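Local coordinates for protein tyrosine--tRNA ligase (Pyrococcus horikoshii, PDB 2CYC) that probably activates tyrosine with ATP and transfers it to the acceptor end of tRNA(Tyr), working as a homodimeric class I aminoacyl-tRNA synthetase, at residues L34-G39 with A56-F61; D60-G65 with K114-V119. One frame throughout, in Å; residues are numbered along the deposited sequence.

Interaction 1. Residues L34-G39 with A56-F61. With TYR (tyrosine), chain C.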
loop_
_atom_site.group_PDB
_atom_site.type_symbol
_atom_site.label_atom_id
_atom_site.label_comp_id
_atom_site.label_asym_id
_atom_site.label_seq_id
_atom_site.Cartn_x
_atom_site.Cartn_y
_atom_site.Cartn_z
ATOM N N LEU A 34 -17.421 -3.834 -22.798
ATOM C CA LEU A 34 -16.097 -4.121 -23.335
ATOM C C LEU A 34 -15.202 -2.893 -23.202
ATOM O O LEU A 34 -15.150 -2.040 -24.092
ATOM C CB LEU A 34 -16.201 -4.545 -24.811
ATOM C CG LEU A 34 -17.046 -5.802 -25.056
ATOM C CD1 LEU A 34 -17.234 -6.049 -26.545
ATOM C CD2 LEU A 34 -16.374 -6.983 -24.396
ATOM N N GLN A 35 -14.514 -2.803 -22.071
ATOM C CA GLN A 35 -13.623 -1.690 -21.831
ATOM C C GLN A 35 -12.208 -2.224 -21.758
ATOM O O GLN A 35 -11.877 -3.041 -20.898
ATOM C CB GLN A 35 -13.977 -0.983 -20.519
ATOM C CG GLN A 35 -12.974 0.084 -20.105
ATOM C CD GLN A 35 -13.017 1.306 -20.999
ATOM O OE1 GLN A 35 -12.075 1.596 -21.758
ATOM N NE2 GLN A 35 -14.115 2.033 -20.919
ATOM N N HIS A 36 -11.380 -1.761 -22.678
ATOM C CA HIS A 36 -9.995 -2.167 -22.714
ATOM C C HIS A 36 -9.140 -1.066 -22.111
ATOM O O HIS A 36 -9.607 0.049 -21.861
ATOM C CB HIS A 36 -9.553 -2.418 -24.173
ATOM C CG HIS A 36 -8.121 -2.065 -24.452
ATOM N ND1 HIS A 36 -7.661 -0.764 -24.447
ATOM C CD2 HIS A 36 -7.050 -2.839 -24.757
ATOM C CE1 HIS A 36 -6.371 -0.752 -24.742
ATOM N NE2 HIS A 36 -5.975 -1.997 -24.936
ATOM N N TYR A 37 -7.886 -1.420 -21.872
ATOM C CA TYR A 37 -6.878 -0.502 -21.411
ATOM C C TYR A 37 -5.537 -1.211 -21.467
ATOM O O TYR A 37 -5.459 -2.443 -21.478
ATOM C CB TYR A 37 -7.164 -0.014 -19.979
ATOM C CG TYR A 37 -6.258 -0.571 -18.889
ATOM C CD1 TYR A 37 -5.538 0.287 -18.043
ATOM C CD2 TYR A 37 -6.181 -1.950 -18.648
ATOM C CE1 TYR A 37 -4.779 -0.217 -16.976
ATOM C CE2 TYR A 37 -5.421 -2.466 -17.590
ATOM C CZ TYR A 37 -4.733 -1.596 -16.756
ATOM O OH TYR A 37 -4.058 -2.104 -15.674
ATOM N N ILE A 38 -4.489 -0.409 -21.543
ATOM C CA ILE A 38 -3.124 -0.898 -21.493
ATOM C C ILE A 38 -2.367 0.277 -20.886
ATOM O O ILE A 38 -2.467 1.420 -21.354
ATOM C CB ILE A 38 -2.544 -1.342 -22.891
ATOM C CG1 ILE A 38 -1.069 -1.726 -22.710
ATOM C CG2 ILE A 38 -2.710 -0.250 -23.954
ATOM C CD1 ILE A 38 -0.468 -2.509 -23.887
ATOM N N GLY A 39 -1.664 -0.002 -19.796
ATOM C CA GLY A 39 -0.925 1.036 -19.110
ATOM C C GLY A 39 0.544 1.046 -19.473
ATOM O O GLY A 39 1.123 0.020 -19.833
ATOM N N ALA A 56 -0.993 -2.103 -32.741
ATOM C CA ALA A 56 -1.649 -3.114 -33.563
ATOM C C ALA A 56 -2.845 -3.721 -32.817
ATOM O O ALA A 56 -3.927 -3.852 -33.381
ATOM C CB ALA A 56 -0.662 -4.200 -33.935
ATOM N N LYS A 57 -2.668 -4.077 -31.545
ATOM C CA LYS A 57 -3.784 -4.666 -30.803
ATOM C C LYS A 57 -4.911 -3.659 -30.572
ATOM O O LYS A 57 -6.092 -4.009 -30.657
ATOM C CB LYS A 57 -3.320 -5.244 -29.457
ATOM C CG LYS A 57 -2.442 -6.489 -29.568
ATOM C CD LYS A 57 -2.930 -7.452 -30.670
ATOM C CE LYS A 57 -4.359 -7.949 -30.429
ATOM N NZ LYS A 57 -4.881 -8.699 -31.609
ATOM N N ILE A 58 -4.551 -2.413 -30.272
ATOM C CA ILE A 58 -5.563 -1.400 -30.059
ATOM C C ILE A 58 -6.413 -1.309 -31.332
ATOM O O ILE A 58 -7.648 -1.248 -31.262
ATOM C CB ILE A 58 -4.911 -0.048 -29.705
ATOM C CG1 ILE A 58 -4.467 -0.075 -28.227
ATOM C CG2 ILE A 58 -5.886 1.083 -29.945
ATOM C CD1 ILE A 58 -3.521 1.071 -27.840
ATOM N N ALA A 59 -5.757 -1.342 -32.492
ATOM C CA ALA A 59 -6.470 -1.287 -33.766
ATOM C C ALA A 59 -7.399 -2.490 -33.895
ATOM O O ALA A 59 -8.557 -2.346 -34.296
ATOM C CB ALA A 59 -5.475 -1.263 -34.944
ATOM N N ASP A 60 -6.892 -3.678 -33.565
ATOM C CA ASP A 60 -7.709 -4.889 -33.646
ATOM C C ASP A 60 -8.917 -4.805 -32.725
ATOM O O ASP A 60 -10.039 -5.156 -33.120
ATOM C CB ASP A 60 -6.909 -6.140 -33.254
ATOM C CG ASP A 60 -5.777 -6.442 -34.214
ATOM O OD1 ASP A 60 -5.853 -6.034 -35.393
ATOM O OD2 ASP A 60 -4.815 -7.113 -33.789
ATOM N N PHE A 61 -8.683 -4.351 -31.494
ATOM C CA PHE A 61 -9.756 -4.263 -30.516
ATOM C C PHE A 61 -10.870 -3.323 -30.979
ATOM O O PHE A 61 -12.053 -3.651 -30.852
ATOM C CB PHE A 61 -9.213 -3.827 -29.135
ATOM C CG PHE A 61 -8.214 -4.801 -28.524
ATOM C CD1 PHE A 61 -8.331 -6.177 -28.738
ATOM C CD2 PHE A 61 -7.173 -4.339 -27.718
ATOM C CE1 PHE A 61 -7.428 -7.083 -28.157
ATOM C CE2 PHE A 61 -6.256 -5.236 -27.127
ATOM C CZ PHE A 61 -6.387 -6.613 -27.349
HETATM N N TYR C . 3.647 -2.170 -15.209
HETATM C CA TYR C . 3.495 -1.622 -16.590
HETATM C C TYR C . 4.852 -1.550 -17.288
HETATM O O TYR C . 5.878 -1.769 -16.609
HETATM C CB TYR C . 2.859 -0.223 -16.537
HETATM C CG TYR C . 1.443 -0.221 -15.995
HETATM C CD1 TYR C . 0.426 -0.925 -16.641
HETATM C CD2 TYR C . 1.117 0.486 -14.835
HETATM C CE1 TYR C . -0.887 -0.929 -16.138
HETATM C CE2 TYR C . -0.183 0.498 -14.333
HETATM C CZ TYR C . -1.179 -0.213 -14.982
HETATM O OH TYR C . -2.465 -0.207 -14.468
HETATM O OXT TYR C . 4.872 -1.270 -18.503
#

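Interaction 2. Residues D60-G65 with K114-V119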
loop_
_atom_site.group_PDB
_atom_site.type_symbol
_atom_site.label_atom_id
_atom_site.label_comp_id
_atom_site.label_asym_id
_atom_site.label_seq_id
_atom_site.Cartn_x
_atom_site.Cartn_y
_atom_site.Cartn_z
ATOM N N ASP A 60 -6.892 -3.678 -33.565
ATOM C CA ASP A 60 -7.709 -4.889 -33.646
ATOM C C ASP A 60 -8.917 -4.805 -32.725
ATOM O O ASP A 60 -10.039 -5.156 -33.120
ATOM C CB ASP A 60 -6.909 -6.140 -33.254
ATOM C CG ASP A 60 -5.777 -6.442 -34.214
ATOM O OD1 ASP A 60 -5.853 -6.034 -35.393
ATOM O OD2 ASP A 60 -4.815 -7.113 -33.789
ATOM N N PHE A 61 -8.683 -4.351 -31.494
ATOM C CA PHE A 61 -9.756 -4.263 -30.516
ATOM C C PHE A 61 -10.870 -3.323 -30.979
ATOM O O PHE A 61 -12.053 -3.651 -30.852
ATOM C CB PHE A 61 -9.213 -3.827 -29.135
ATOM C CG PHE A 61 -8.214 -4.801 -28.524
ATOM C CD1 PHE A 61 -8.331 -6.177 -28.738
ATOM C CD2 PHE A 61 -7.173 -4.339 -27.718
ATOM C CE1 PHE A 61 -7.428 -7.083 -28.157
ATOM C CE2 PHE A 61 -6.256 -5.236 -27.127
ATOM C CZ PHE A 61 -6.387 -6.613 -27.349
ATOM N N GLN A 62 -10.497 -2.165 -31.521
ATOM C CA GLN A 62 -11.481 -1.201 -31.999
ATOM C C GLN A 62 -12.386 -1.880 -33.037
ATOM O O GLN A 62 -13.611 -1.754 -32.974
ATOM C CB GLN A 62 -10.795 0.022 -32.641
ATOM C CG GLN A 62 -9.963 0.900 -31.696
ATOM C CD GLN A 62 -9.450 2.175 -32.381
ATOM O OE1 GLN A 62 -8.900 2.128 -33.483
ATOM N NE2 GLN A 62 -9.629 3.314 -31.723
ATOM N N LYS A 63 -11.786 -2.612 -33.977
ATOM C CA LYS A 63 -12.570 -3.287 -35.018
ATOM C C LYS A 63 -13.516 -4.343 -34.472
ATOM O O LYS A 63 -14.517 -4.685 -35.106
ATOM C CB LYS A 63 -11.652 -3.933 -36.063
ATOM C CG LYS A 63 -10.961 -2.934 -36.967
ATOM C CD LYS A 63 -10.139 -3.627 -38.047
ATOM C CE LYS A 63 -9.355 -2.616 -38.889
ATOM N NZ LYS A 63 -8.363 -1.840 -38.084
ATOM N N ALA A 64 -13.194 -4.871 -33.298
ATOM C CA ALA A 64 -14.033 -5.883 -32.681
ATOM C C ALA A 64 -15.136 -5.215 -31.861
ATOM O O ALA A 64 -15.959 -5.892 -31.262
ATOM C CB ALA A 64 -13.188 -6.781 -31.778
ATOM N N GLY A 65 -15.145 -3.887 -31.825
ATOM C CA GLY A 65 -16.166 -3.193 -31.058
ATOM C C GLY A 65 -15.832 -3.072 -29.577
ATOM O O GLY A 65 -16.725 -3.070 -28.732
ATOM N N LYS A 114 -8.261 8.927 -32.576
ATOM C CA LYS A 114 -9.343 9.788 -32.108
ATOM C C LYS A 114 -10.389 9.020 -31.309
ATOM O O LYS A 114 -11.169 9.606 -30.561
ATOM C CB LYS A 114 -10.009 10.484 -33.300
ATOM C CG LYS A 114 -9.056 11.365 -34.100
ATOM C CD LYS A 114 -9.683 11.845 -35.411
ATOM C CE LYS A 114 -10.020 10.680 -36.347
ATOM N NZ LYS A 114 -8.823 9.875 -36.758
ATOM N N LYS A 115 -10.408 7.704 -31.466
ATOM C CA LYS A 115 -11.384 6.913 -30.744
ATOM C C LYS A 115 -10.745 6.165 -29.585
ATOM O O LYS A 115 -11.346 5.265 -29.010
ATOM C CB LYS A 115 -12.085 5.949 -31.699
ATOM C CG LYS A 115 -12.918 6.657 -32.771
ATOM C CD LYS A 115 -13.625 5.647 -33.663
ATOM C CE LYS A 115 -14.394 6.328 -34.787
ATOM N NZ LYS A 115 -15.391 7.297 -34.260
ATOM N N VAL A 116 -9.522 6.548 -29.246
ATOM C CA VAL A 116 -8.815 5.932 -28.133
ATOM C C VAL A 116 -8.860 6.891 -26.940
ATOM O O VAL A 116 -8.558 8.071 -27.075
ATOM C CB VAL A 116 -7.330 5.645 -28.494
ATOM C CG1 VAL A 116 -6.588 5.140 -27.270
ATOM C CG2 VAL A 116 -7.244 4.614 -29.623
ATOM N N GLU A 117 -9.272 6.388 -25.783
ATOM C CA GLU A 117 -9.313 7.201 -24.573
ATOM C C GLU A 117 -7.892 7.279 -24.013
ATOM O O GLU A 117 -7.151 6.287 -24.045
ATOM C CB GLU A 117 -10.240 6.556 -23.524
ATOM C CG GLU A 117 -11.704 6.518 -23.951
ATOM C CD GLU A 117 -12.556 5.596 -23.095
ATOM O OE1 GLU A 117 -13.798 5.731 -23.143
ATOM O OE2 GLU A 117 -11.996 4.727 -22.388
ATOM N N PHE A 118 -7.507 8.462 -23.540
ATOM C CA PHE A 118 -6.201 8.660 -22.935
ATOM C C PHE A 118 -6.444 9.148 -21.505
ATOM O O PHE A 118 -7.077 10.178 -21.287
ATOM C CB PHE A 118 -5.362 9.665 -23.737
ATOM C CG PHE A 118 -4.744 9.075 -24.973
ATOM C CD1 PHE A 118 -5.477 8.969 -26.156
ATOM C CD2 PHE A 118 -3.446 8.565 -24.939
ATOM C CE1 PHE A 118 -4.927 8.361 -27.283
ATOM C CE2 PHE A 118 -2.881 7.956 -26.060
ATOM C CZ PHE A 118 -3.620 7.852 -27.232
ATOM N N VAL A 119 -5.947 8.386 -20.538
ATOM C CA VAL A 119 -6.134 8.694 -19.121
ATOM C C VAL A 119 -4.813 8.786 -18.358
ATOM O O VAL A 119 -4.004 7.860 -18.386
ATOM C CB VAL A 119 -7.020 7.598 -18.456
ATOM C CG1 VAL A 119 -7.019 7.740 -16.949
ATOM C CG2 VAL A 119 -8.453 7.689 -18.988
#

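Interaction 1. Residues L34-G39 with A56-F61
His-36 lays the CD2 corner of its imidazole close to the CD2-CE2 bond of Phe-61, with His-36 CD2 3.3 Å from Phe-61 CD2. The two planes are inclined at 49° and the centroids lie 5.2 Å apart, an oblique aromatic pair. On the same side of the imidazole, at its CE1 corner, Ile-58 CG1 stands 4.0 Å from His-36 CE1. The CG of Phe-61 is anti to its own carbonyl carbon (chi1 -62°), which brings the ring toward the strand. Both imidazole nitrogens are engaged, ND1 with the backbone N of Arg-69 and NE2 with ND1 of His-185, restraining ring rotation. Replacing His-36 by an alanine is likely to open a gap beside Phe-61 and Ile-58 and to leave the Arg-69 amide and His-185 ND1 without their mate. Ile-38 CG2 packs 4.2 Å from Ile-58 CD1. Side chains alternate along the strand: Tyr-37 points away from the helix, and its OH lies 2.8 Å from the OH of the bound tyrosine. The short runs 36-39 and 56-61, nearly antiparallel (171°), belong to strand 36-40 and helix 48-63, which open a beta-alpha-beta unit completed by strand 69-72; His-185 of neighbouring strand 183-187 meets Phe-61 edge-to-face.

Interaction 2. Residues D60-G65 with K114-V119
Van der Waals contact across the segments comes down to the amide end of Gln-62, which reaches over to Lys-115 and Val-116. Gln-62 NE2 approaches Val-116 CG2 at 3.4 Å, the two side chains crossing at about a right angle, and it also lies 3.6 Å from Lys-115 CB. An extended chain beyond CG (chi2 -174°) carries the amide across from the helix. The lysine contributes only the root of its side chain; the rest of the chain runs off in another direction. With CG2 anti to its carbonyl carbon, Val-116 offers that methyl to the amide.

Among polar interactions, no hydrogen bond joins the two segments directly. Both amide atoms of Gln-62 have polar partners flanking the segments instead, OE1 accepting from the backbone N of Asp-112, just ahead of 114-119.

In the backbone, Gly-65, with positive phi (83°), ends the helix in a Schellman motif, its N bonded to Gln-62 O at 2.9 Å. The contact thus joins the C-terminal end of helix 48-63 to the approach to strand 117-120, which pairs in parallel with strand 69-72, while Val-116 also packs on Ile-106 of helix 87-108.

From the N terminus, strand 36-40 comes first and helix 48-63 returns over it, so interaction 1 closes a short loop of 16 intervening residues. The same helix then runs into interaction 2, which closes a longer loop of 48 residues holding strand 69-72 and helix 87-108 before strand 117-120. The loops are consecutive, neither nested nor crossed, and they share Asp-60 and Phe-61. Their centres lie about 6 Å apart, and Ile-58 CG2 meets Val-116 CG2 at 3.8 Å between them. Strand 69-72 pairs in parallel with both 36-40 and 117-120, so the helix is tied to strand 36-40 and to the approach to strand 117-120, the two neighbours of strand 69-72 in the sheet.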